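Local coordinates for protein oxidoreductase YdhF (Escherichia coli, PDB 1OG6) that probably works as an NADPH-dependent oxidoreductase of the aldo-keto reductase family, with the cofactor bound in an alpha/beta barrel, at residues 21-24 against 25-29; 50-53 against 54-57; 278-281 against 282-286. All blocks are in the same frame, centred on the assembly; numbering follows the deposited sequence.

Contacts 1 and 2 lie side by side at the cofactor, and contact 3 is remote from both. The centres of contacts 1 and 2 are 11 Å apart, and each touches NADP. They follow adjacent parallel barrel strands, 13-20 and 48-50. Tyr21 N and Asp50 O, 3.1 Å apart, probably form a hydrogen bond. The rings of Trp22 and Tyr55 meet with CD1 to CD1 at 3.5 Å. Contact 3 opens the last helix, 282-293. Its centre is 33 Å from that of contact 1 and 34 Å from that of contact 2, with nearest atoms about 22 Å away in each case. It belongs to a subunit interface instead.

Contact 1: 21-24 against 25-29; sequences YWRL and MDWNM. With NAP (NADP nicotinamide-adenine-dinucleotide phosphate), chain F.
Arg23 O and Leu24 O both accept the backbone N of Trp27, at 3.2 Å and 3.1 Å, and so close a short, weakly bonded helical turn around residues 24-27. The turn follows strand 13-20 of the aldo-keto reductase TIM barrel. The Trp27 indole lies back over the chain that leads into it, with CG anti to the carbonyl carbon (chi1 -51°). One face covers the Arg23-Leu24 backbone. Leu24 CA makes a CH-pi contact there, 3.9 Å from the centroid of the six-membered ring. Tyr21 meets the far end of the indole obliquely, ring planes 57° apart, with CD2 3.4 Å from Trp27 CZ3. Leu24 CD1 touches both Trp27 CE3 and the terminal CE of Met29, which lie on the same side of it. Two side chains turn to NADP instead. The Trp22 ring lays one face against the nicotinamide, near C6N, and has the phosphate oxygen O1N at its edge. Arg23 brings its guanidinium to the same phosphate, and one face of the group lies against the adenosine ribose at C3B. Arg23 NE is 2.9 Å from O2N, and NH1 donates a hydrogen bond to O1N of NADP at 2.9 Å.

Contact 2: 50-53 against 54-57; sequences DHAD and IYGG. With NAP (NADP nicotinamide-adenine-dinucleotide phosphate), chain F.
Ala52 and Tyr55 meet by a methyl against a ring, and no direct hydrogen bond joins 50-53 to 54-57. Ala52 CB sits over one face of the Tyr55 phenol in a CH-pi arrangement, although the exact spacing is doubtful in the model. Tyr55 CG is anti to its carbonyl carbon (chi1 -74°), which lays the ring back along the preceding chain. Asp50 OD2 approaches the ring at its edge, near its plane, 4.2 Å from Tyr55 CE2. Asp50 OD2 also accepts a hydrogen bond from NADP O2D at 2.9 Å and forms a salt bridge with Lys83. Tyr55 OH reaches the nicotinamide, 3.1 Å from C2N, and has a weak hydrogen bond with Lys83 NZ. Tyr55 is probably the proton donor, as in relatives. Asp50, Tyr55 and Lys83, with His128 beside Ala52, are consistent with the catalytic tetrad of the family. A phenylalanine here lacks the hydroxyl, and the weak bond to Lys83 NZ and the proton supply to a substrate would probably be lost. At the backbone, water 1 lies 2.8 Å from Tyr55 O and 3.2 Å from Asp53 O, placed to donate to each, although more acceptors than protons compete for it. Residues 50-57 lead from strand 48-50 into helix 55-58, with Ala52 against strand 79-87 and Asp53 against that strand and helix 103-116.

Contact 3: 278-281 against 282-286; sequences LKMT and RQQWF
Thr281 and Gln284 face each other across the first turn of helix 282-293. The Gln284 side chain runs back beside the chain that enters the helix, extended beyond CG. Its OE1 accepts the backbone N of Thr281 at 3.1 Å. The N-H points almost straight at the oxygen, at 177°, but the donor stands 36° out of the amide carbonyl plane. At the other end of the same amide, NE2 donates to Glu236, so both ends of the group are held and its rotation is fixed. Thr281 OG1 lies between the backbone N and the carbonyl carbon (chi1 55°), turned toward the Gln284 side chain and 3.4 Å from Gln284 N. Met280 crosses Gln284 at a slant. Its CG packs on Gln284 CB at 3.8 Å, and its sulfur reaches the Trp285 indole. SD is 4.1 Å from Trp285 CD1, a Met-aromatic contact, approached obliquely. The indole itself leads away from 278-281. It stacks on Trp249, and its NE1 donates to Trp249 O. Arg282 also points outward, to the second subunit, where it forms salt bridges with Asp131 and Asp102 of that subunit. Thr281 O accepts Trp285 N at 2.9 Å and, weakly, Gln284 N, which starts the helical pattern. Thr281 holds the N-cap position, and the side chain of Gln284, three residues on, returns to its backbone N, which is one half of the capping-box pattern at a helix start.

Contact 1: 21-24 against 25-29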
loop_
_atom_site.group_PDB
_atom_site.type_symbol
_atom_site.label_atom_id
_atom_site.label_comp_id
_atom_site.label_asym_id
_atom_site.label_seq_id
_atom_site.Cartn_x
_atom_site.Cartn_y
_atom_site.Cartn_z
ATOM N N TYR C 21 19.183 7.884 -24.359
ATOM C CA TYR C 21 19.057 8.711 -25.552
ATOM C C TYR C 21 17.701 9.403 -25.690
ATOM O O TYR C 21 17.007 9.234 -26.691
ATOM C CB TYR C 21 19.346 7.869 -26.804
ATOM C CG TYR C 21 20.782 7.402 -26.891
ATOM C CD1 TYR C 21 21.189 6.216 -26.286
ATOM C CD2 TYR C 21 21.755 8.193 -27.507
ATOM C CE1 TYR C 21 22.531 5.836 -26.287
ATOM C CE2 TYR C 21 23.095 7.820 -27.508
ATOM C CZ TYR C 21 23.472 6.647 -26.895
ATOM O OH TYR C 21 24.797 6.296 -26.858
ATOM N N TRP C 22 17.330 10.191 -24.686
ATOM C CA TRP C 22 16.061 10.913 -24.712
ATOM C C TRP C 22 16.241 12.279 -25.367
ATOM O O TRP C 22 15.419 12.705 -26.176
ATOM C CB TRP C 22 15.508 11.069 -23.288
ATOM C CG TRP C 22 14.223 11.859 -23.196
ATOM C CD1 TRP C 22 13.215 11.908 -24.123
ATOM C CD2 TRP C 22 13.789 12.678 -22.094
ATOM N NE1 TRP C 22 12.186 12.703 -23.667
ATOM C CE2 TRP C 22 12.511 13.186 -22.426
ATOM C CE3 TRP C 22 14.355 13.030 -20.858
ATOM C CZ2 TRP C 22 11.790 14.026 -21.565
ATOM C CZ3 TRP C 22 13.634 13.868 -19.999
ATOM C CH2 TRP C 22 12.367 14.353 -20.361
ATOM N N ARG C 23 17.326 12.964 -25.028
ATOM C CA ARG C 23 17.577 14.272 -25.605
ATOM C C ARG C 23 18.366 14.165 -26.895
ATOM O O ARG C 23 18.783 15.175 -27.453
ATOM C CB ARG C 23 18.340 15.159 -24.622
ATOM C CG ARG C 23 17.572 15.491 -23.360
ATOM C CD ARG C 23 17.821 14.473 -22.259
ATOM N NE ARG C 23 17.027 14.755 -21.065
ATOM C CZ ARG C 23 16.971 15.938 -20.454
ATOM N NH1 ARG C 23 16.219 16.094 -19.372
ATOM N NH2 ARG C 23 17.659 16.971 -20.926
ATOM N N LEU C 24 18.554 12.940 -27.376
ATOM C CA LEU C 24 19.317 12.700 -28.599
ATOM C C LEU C 24 19.083 13.742 -29.678
ATOM O O LEU C 24 20.029 14.247 -30.276
ATOM C CB LEU C 24 19.013 11.312 -29.165
ATOM C CG LEU C 24 19.702 10.980 -30.490
ATOM C CD1 LEU C 24 21.198 11.210 -30.380
ATOM C CD2 LEU C 24 19.398 9.538 -30.865
ATOM N N MET C 25 17.823 14.067 -29.928
ATOM C CA MET C 25 17.506 15.052 -30.948
ATOM C C MET C 25 18.172 16.390 -30.657
ATOM O O MET C 25 18.644 17.066 -31.572
ATOM C CB MET C 25 15.991 15.231 -31.060
ATOM C CG MET C 25 15.274 14.035 -31.676
ATOM S SD MET C 25 15.934 13.555 -33.299
ATOM C CE MET C 25 16.581 11.979 -32.924
ATOM N N ASP C 26 18.220 16.750 -29.377
ATOM C CA ASP C 26 18.807 18.010 -28.929
ATOM C C ASP C 26 20.321 18.089 -29.046
ATOM O O ASP C 26 20.877 19.177 -29.165
ATOM C CB ASP C 26 18.402 18.277 -27.480
ATOM C CG ASP C 26 16.908 18.439 -27.323
ATOM O OD1 ASP C 26 16.402 18.244 -26.201
ATOM O OD2 ASP C 26 16.237 18.770 -28.320
ATOM N N TRP C 27 20.991 16.944 -29.010
ATOM C CA TRP C 27 22.440 16.945 -29.107
ATOM C C TRP C 27 22.876 17.270 -30.527
ATOM O O TRP C 27 24.042 17.589 -30.765
ATOM C CB TRP C 27 23.016 15.590 -28.685
ATOM C CG TRP C 27 22.511 15.093 -27.362
ATOM C CD1 TRP C 27 21.939 15.837 -26.363
ATOM C CD2 TRP C 27 22.520 13.738 -26.897
ATOM N NE1 TRP C 27 21.588 15.026 -25.311
ATOM C CE2 TRP C 27 21.933 13.733 -25.611
ATOM C CE3 TRP C 27 22.968 12.526 -27.442
ATOM C CZ2 TRP C 27 21.781 12.560 -24.861
ATOM C CZ3 TRP C 27 22.818 11.362 -26.700
ATOM C CH2 TRP C 27 22.227 11.387 -25.421
ATOM N N ASN C 28 21.939 17.197 -31.468
ATOM C CA ASN C 28 22.243 17.488 -32.866
ATOM C C ASN C 28 23.519 16.759 -33.283
ATOM O O ASN C 28 24.611 17.326 -33.217
ATOM C CB ASN C 28 22.433 18.999 -33.062
ATOM C CG ASN C 28 21.170 19.797 -32.773
ATOM O OD1 ASN C 28 21.206 21.026 -32.678
ATOM N ND2 ASN C 28 20.045 19.103 -32.640
ATOM N N MET C 29 23.385 15.503 -33.704
ATOM C CA MET C 29 24.544 14.723 -34.126
ATOM C C MET C 29 24.314 13.896 -35.383
ATOM O O MET C 29 23.349 13.132 -35.468
ATOM C CB MET C 29 24.989 13.777 -33.013
ATOM C CG MET C 29 25.533 14.451 -31.787
ATOM S SD MET C 29 26.195 13.212 -30.672
ATOM C CE MET C 29 24.696 12.463 -30.095
HETATM P PA NAP F . 19.392 13.513 -15.861
HETATM O O1A NAP F . 18.851 14.222 -14.768
HETATM O O2A NAP F . 20.460 12.443 -15.784
HETATM O O5B NAP F . 19.954 14.550 -16.949
HETATM C C5B NAP F . 20.775 15.636 -16.467
HETATM C C4B NAP F . 20.568 16.775 -17.523
HETATM O O4B NAP F . 21.395 17.871 -16.970
HETATM C C3B NAP F . 21.192 16.506 -18.916
HETATM O O3B NAP F . 20.239 16.989 -19.857
HETATM C C2B NAP F . 22.483 17.297 -18.993
HETATM O O2B NAP F . 22.651 17.999 -20.222
HETATM C C1B NAP F . 22.426 18.308 -17.811
HETATM N N9A NAP F . 23.694 18.319 -17.097
HETATM C C8A NAP F . 24.536 17.294 -16.704
HETATM N N7A NAP F . 25.619 17.695 -16.063
HETATM C C5A NAP F . 25.472 19.076 -16.036
HETATM C C6A NAP F . 26.311 20.062 -15.487
HETATM N N6A NAP F . 27.481 19.869 -14.847
HETATM N N1A NAP F . 25.895 21.400 -15.615
HETATM N N3A NAP F . 23.846 20.773 -16.815
HETATM C C4A NAP F . 24.279 19.462 -16.677
HETATM O O3 NAP F . 18.196 12.803 -16.629
HETATM P PN NAP F . 17.331 13.236 -17.873
HETATM O O1N NAP F . 15.930 13.652 -17.748
HETATM O O2N NAP F . 17.926 12.722 -19.145
HETATM O O5D NAP F . 16.601 11.801 -17.669
HETATM C C5D NAP F . 17.323 10.539 -17.383
HETATM C C4D NAP F . 17.096 9.500 -18.469
HETATM O O4D NAP F . 15.996 8.599 -18.175
HETATM C C3D NAP F . 16.861 10.007 -19.938
HETATM O O3D NAP F . 18.073 10.012 -20.701
HETATM O O2D NAP F . 16.258 8.127 -21.458
HETATM C C1D NAP F . 15.154 8.400 -19.354
HETATM N N1N NAP F . 13.741 8.817 -19.018
HETATM C C2N NAP F . 12.750 7.860 -18.674
HETATM C C3N NAP F . 11.454 8.297 -18.401
HETATM C C7N NAP F . 10.386 7.259 -18.030
HETATM O O7N NAP F . 9.282 7.684 -17.808
HETATM N N7N NAP F . 10.667 5.986 -17.960
HETATM C C4N NAP F . 11.094 9.720 -18.466
HETATM C C5N NAP F . 12.116 10.651 -18.812
HETATM C C6N NAP F . 13.448 10.225 -19.093
HETATM P P2B NAP F . 24.073 18.182 -20.974
HETATM O O1X NAP F . 24.922 17.113 -21.655
HETATM O O2X NAP F . 24.198 19.631 -21.384
HETATM O O3X NAP F . 23.176 17.850 -22.146
#

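Contact 2: 50-53 against 54-57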
loop_
_atom_site.group_PDB
_atom_site.type_symbol
_atom_site.label_atom_id
_atom_site.label_comp_id
_atom_site.label_asym_id
_atom_site.label_seq_id
_atom_site.Cartn_x
_atom_site.Cartn_y
_atom_site.Cartn_z
ATOM N N ASP C 50 19.418 3.217 -23.287
ATOM C CA ASP C 50 18.001 3.402 -23.024
ATOM C C ASP C 50 17.307 4.160 -24.149
ATOM O O ASP C 50 17.823 5.159 -24.642
ATOM C CB ASP C 50 17.833 4.165 -21.714
ATOM C CG ASP C 50 16.410 4.175 -21.228
ATOM O OD1 ASP C 50 15.893 3.086 -20.905
ATOM O OD2 ASP C 50 15.813 5.272 -21.171
ATOM N N HIS C 51 16.131 3.676 -24.539
ATOM C CA HIS C 51 15.333 4.282 -25.597
ATOM C C HIS C 51 13.864 4.145 -25.279
ATOM O O HIS C 51 13.497 3.519 -24.291
ATOM C CB HIS C 51 15.598 3.582 -26.918
ATOM C CG HIS C 51 16.790 4.103 -27.641
ATOM N ND1 HIS C 51 16.831 5.369 -28.181
ATOM C CD2 HIS C 51 17.993 3.542 -27.893
ATOM C CE1 HIS C 51 18.011 5.567 -28.736
ATOM N NE2 HIS C 51 18.734 4.474 -28.575
ATOM N N ALA C 52 13.019 4.718 -26.129
ATOM C CA ALA C 52 11.581 4.613 -25.927
ATOM C C ALA C 52 10.733 4.952 -27.145
ATOM O O ALA C 52 11.174 5.604 -28.094
ATOM C CB ALA C 52 11.149 5.466 -24.744
ATOM N N ASP C 53 9.498 4.480 -27.082
ATOM C CA ASP C 53 8.478 4.663 -28.102
ATOM C C ASP C 53 8.426 6.113 -28.603
ATOM O O ASP C 53 8.899 6.443 -29.687
ATOM C CB ASP C 53 7.134 4.270 -27.465
ATOM C CG ASP C 53 6.066 3.913 -28.478
ATOM O OD1 ASP C 53 6.375 3.813 -29.684
ATOM O OD2 ASP C 53 4.907 3.714 -28.052
ATOM N N ILE C 54 7.854 6.965 -27.763
ATOM C CA ILE C 54 7.637 8.384 -28.022
ATOM C C ILE C 54 8.822 9.352 -28.101
ATOM O O ILE C 54 8.650 10.484 -28.545
ATOM C CB ILE C 54 6.702 8.922 -26.955
ATOM C CG1 ILE C 54 7.423 8.901 -25.603
ATOM C CG2 ILE C 54 5.466 8.044 -26.880
ATOM C CD1 ILE C 54 6.572 9.306 -24.438
ATOM N N TYR C 55 10.007 8.923 -27.669
ATOM C CA TYR C 55 11.204 9.778 -27.645
ATOM C C TYR C 55 11.587 10.594 -28.879
ATOM O O TYR C 55 11.812 10.047 -29.961
ATOM C CB TYR C 55 12.417 8.958 -27.204
ATOM C CG TYR C 55 12.417 8.648 -25.733
ATOM C CD1 TYR C 55 11.382 9.087 -24.923
ATOM C CD2 TYR C 55 13.434 7.896 -25.155
ATOM C CE1 TYR C 55 11.343 8.785 -23.580
ATOM C CE2 TYR C 55 13.409 7.587 -23.799
ATOM C CZ TYR C 55 12.351 8.033 -23.019
ATOM O OH TYR C 55 12.250 7.695 -21.693
ATOM N N GLY C 56 11.686 11.912 -28.675
ATOM C CA GLY C 56 12.059 12.838 -29.733
ATOM C C GLY C 56 10.999 13.019 -30.803
ATOM O O GLY C 56 11.313 13.307 -31.960
ATOM N N GLY C 57 9.738 12.868 -30.410
ATOM C CA GLY C 57 8.654 12.987 -31.362
ATOM C C GLY C 57 8.696 11.772 -32.262
ATOM O O GLY C 57 8.431 11.863 -33.455
HETATM P PA NAP F . 19.392 13.513 -15.861
HETATM O O1A NAP F . 18.851 14.222 -14.768
HETATM O O2A NAP F . 20.460 12.443 -15.784
HETATM O O5B NAP F . 19.954 14.550 -16.949
HETATM C C5B NAP F . 20.775 15.636 -16.467
HETATM C C4B NAP F . 20.568 16.775 -17.523
HETATM O O4B NAP F . 21.395 17.871 -16.970
HETATM C C3B NAP F . 21.192 16.506 -18.916
HETATM O O3B NAP F . 20.239 16.989 -19.857
HETATM C C2B NAP F . 22.483 17.297 -18.993
HETATM O O2B NAP F . 22.651 17.999 -20.222
HETATM C C1B NAP F . 22.426 18.308 -17.811
HETATM N N9A NAP F . 23.694 18.319 -17.097
HETATM C C8A NAP F . 24.536 17.294 -16.704
HETATM N N7A NAP F . 25.619 17.695 -16.063
HETATM C C5A NAP F . 25.472 19.076 -16.036
HETATM C C6A NAP F . 26.311 20.062 -15.487
HETATM N N6A NAP F . 27.481 19.869 -14.847
HETATM N N1A NAP F . 25.895 21.400 -15.615
HETATM N N3A NAP F . 23.846 20.773 -16.815
HETATM C C4A NAP F . 24.279 19.462 -16.677
HETATM O O3 NAP F . 18.196 12.803 -16.629
HETATM P PN NAP F . 17.331 13.236 -17.873
HETATM O O1N NAP F . 15.930 13.652 -17.748
HETATM O O2N NAP F . 17.926 12.722 -19.145
HETATM O O5D NAP F . 16.601 11.801 -17.669
HETATM C C5D NAP F . 17.323 10.539 -17.383
HETATM C C4D NAP F . 17.096 9.500 -18.469
HETATM O O4D NAP F . 15.996 8.599 -18.175
HETATM C C3D NAP F . 16.861 10.007 -19.938
HETATM O O3D NAP F . 18.073 10.012 -20.701
HETATM O O2D NAP F . 16.258 8.127 -21.458
HETATM C C1D NAP F . 15.154 8.400 -19.354
HETATM N N1N NAP F . 13.741 8.817 -19.018
HETATM C C2N NAP F . 12.750 7.860 -18.674
HETATM C C3N NAP F . 11.454 8.297 -18.401
HETATM C C7N NAP F . 10.386 7.259 -18.030
HETATM O O7N NAP F . 9.282 7.684 -17.808
HETATM N N7N NAP F . 10.667 5.986 -17.960
HETATM C C4N NAP F . 11.094 9.720 -18.466
HETATM C C5N NAP F . 12.116 10.651 -18.812
HETATM C C6N NAP F . 13.448 10.225 -19.093
HETATM P P2B NAP F . 24.073 18.182 -20.974
HETATM O O1X NAP F . 24.922 17.113 -21.655
HETATM O O2X NAP F . 24.198 19.631 -21.384
HETATM O O3X NAP F . 23.176 17.850 -22.146
HETATM O O HOH W 1 11.768 7.389 -30.681
#

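Contact 3: 278-281 against 282-286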
loop_
_atom_site.group_PDB
_atom_site.type_symbol
_atom_site.label_atom_id
_atom_site.label_comp_id
_atom_site.label_asym_id
_atom_site.label_seq_id
_atom_site.Cartn_x
_atom_site.Cartn_y
_atom_site.Cartn_z
ATOM N N LEU C 278 33.583 5.779 -5.965
ATOM C CA LEU C 278 33.468 6.521 -4.710
ATOM C C LEU C 278 32.812 5.679 -3.639
ATOM O O LEU C 278 31.942 4.860 -3.932
ATOM C CB LEU C 278 32.649 7.802 -4.898
ATOM C CG LEU C 278 33.179 8.870 -5.846
ATOM C CD1 LEU C 278 32.295 10.089 -5.754
ATOM C CD2 LEU C 278 34.607 9.222 -5.485
ATOM N N LYS C 279 33.230 5.888 -2.397
ATOM C CA LYS C 279 32.664 5.154 -1.285
ATOM C C LYS C 279 32.082 6.129 -0.271
ATOM O O LYS C 279 32.808 6.751 0.501
ATOM C CB LYS C 279 33.731 4.245 -0.670
ATOM C CG LYS C 279 34.141 3.102 -1.625
ATOM C CD LYS C 279 35.167 2.129 -1.026
ATOM C CE LYS C 279 36.588 2.710 -0.982
ATOM N NZ LYS C 279 37.161 2.987 -2.334
ATOM N N MET C 280 30.755 6.249 -0.308
ATOM C CA MET C 280 29.985 7.150 0.551
ATOM C C MET C 280 29.522 6.501 1.852
ATOM O O MET C 280 28.976 5.403 1.829
ATOM C CB MET C 280 28.763 7.658 -0.228
ATOM C CG MET C 280 27.770 8.494 0.582
ATOM S SD MET C 280 26.485 9.249 -0.430
ATOM C CE MET C 280 27.459 10.294 -1.452
ATOM N N THR C 281 29.723 7.194 2.975
ATOM C CA THR C 281 29.325 6.695 4.295
ATOM C C THR C 281 27.827 6.878 4.557
ATOM O O THR C 281 27.156 7.625 3.844
ATOM C CB THR C 281 30.123 7.402 5.416
ATOM O OG1 THR C 281 29.975 8.823 5.316
ATOM C CG2 THR C 281 31.584 7.074 5.296
ATOM N N ARG C 282 27.293 6.202 5.570
ATOM C CA ARG C 282 25.869 6.334 5.862
ATOM C C ARG C 282 25.525 7.745 6.308
ATOM O O ARG C 282 24.531 8.315 5.878
ATOM C CB ARG C 282 25.435 5.358 6.950
ATOM C CG ARG C 282 25.627 3.902 6.587
ATOM C CD ARG C 282 25.127 2.975 7.696
ATOM N NE ARG C 282 23.673 2.891 7.721
ATOM C CZ ARG C 282 22.979 1.868 7.241
ATOM N NH1 ARG C 282 23.602 0.828 6.698
ATOM N NH2 ARG C 282 21.658 1.895 7.299
ATOM N N GLN C 283 26.354 8.310 7.173
ATOM C CA GLN C 283 26.132 9.653 7.688
ATOM C C GLN C 283 26.339 10.725 6.628
ATOM O O GLN C 283 25.976 11.883 6.814
ATOM C CB GLN C 283 27.077 9.903 8.847
ATOM C CG GLN C 283 26.394 10.355 10.095
ATOM C CD GLN C 283 27.366 10.506 11.220
ATOM O OE1 GLN C 283 28.020 9.550 11.612
ATOM N NE2 GLN C 283 27.478 11.712 11.743
ATOM N N GLN C 284 26.950 10.330 5.522
ATOM C CA GLN C 284 27.213 11.232 4.422
ATOM C C GLN C 284 25.959 11.135 3.582
ATOM O O GLN C 284 25.530 12.089 2.945
ATOM C CB GLN C 284 28.412 10.722 3.644
ATOM C CG GLN C 284 29.487 11.731 3.359
ATOM C CD GLN C 284 30.862 11.086 3.263
ATOM O OE1 GLN C 284 31.030 10.012 2.686
ATOM N NE2 GLN C 284 31.854 11.749 3.825
ATOM N N TRP C 285 25.363 9.955 3.609
ATOM C CA TRP C 285 24.146 9.688 2.865
ATOM C C TRP C 285 22.959 10.455 3.460
ATOM O O TRP C 285 22.198 11.104 2.742
ATOM C CB TRP C 285 23.861 8.187 2.889
ATOM C CG TRP C 285 22.825 7.785 1.931
ATOM C CD1 TRP C 285 23.010 7.395 0.636
ATOM C CD2 TRP C 285 21.413 7.818 2.146
ATOM N NE1 TRP C 285 21.798 7.189 0.029
ATOM C CE2 TRP C 285 20.798 7.441 0.936
ATOM C CE3 TRP C 285 20.605 8.133 3.245
ATOM C CZ2 TRP C 285 19.409 7.373 0.793
ATOM C CZ3 TRP C 285 19.224 8.067 3.105
ATOM C CH2 TRP C 285 18.641 7.690 1.888
ATOM N N PHE C 286 22.807 10.375 4.777
ATOM C CA PHE C 286 21.722 11.049 5.476
ATOM C C PHE C 286 21.932 12.546 5.513
ATOM O O PHE C 286 20.990 13.313 5.641
ATOM C CB PHE C 286 21.597 10.505 6.900
ATOM C CG PHE C 286 21.059 9.106 6.953
ATOM C CD1 PHE C 286 21.913 8.015 6.888
ATOM C CD2 PHE C 286 19.681 8.878 6.969
ATOM C CE1 PHE C 286 21.404 6.720 6.827
ATOM C CE2 PHE C 286 19.165 7.592 6.908
ATOM C CZ PHE C 286 20.023 6.512 6.833
#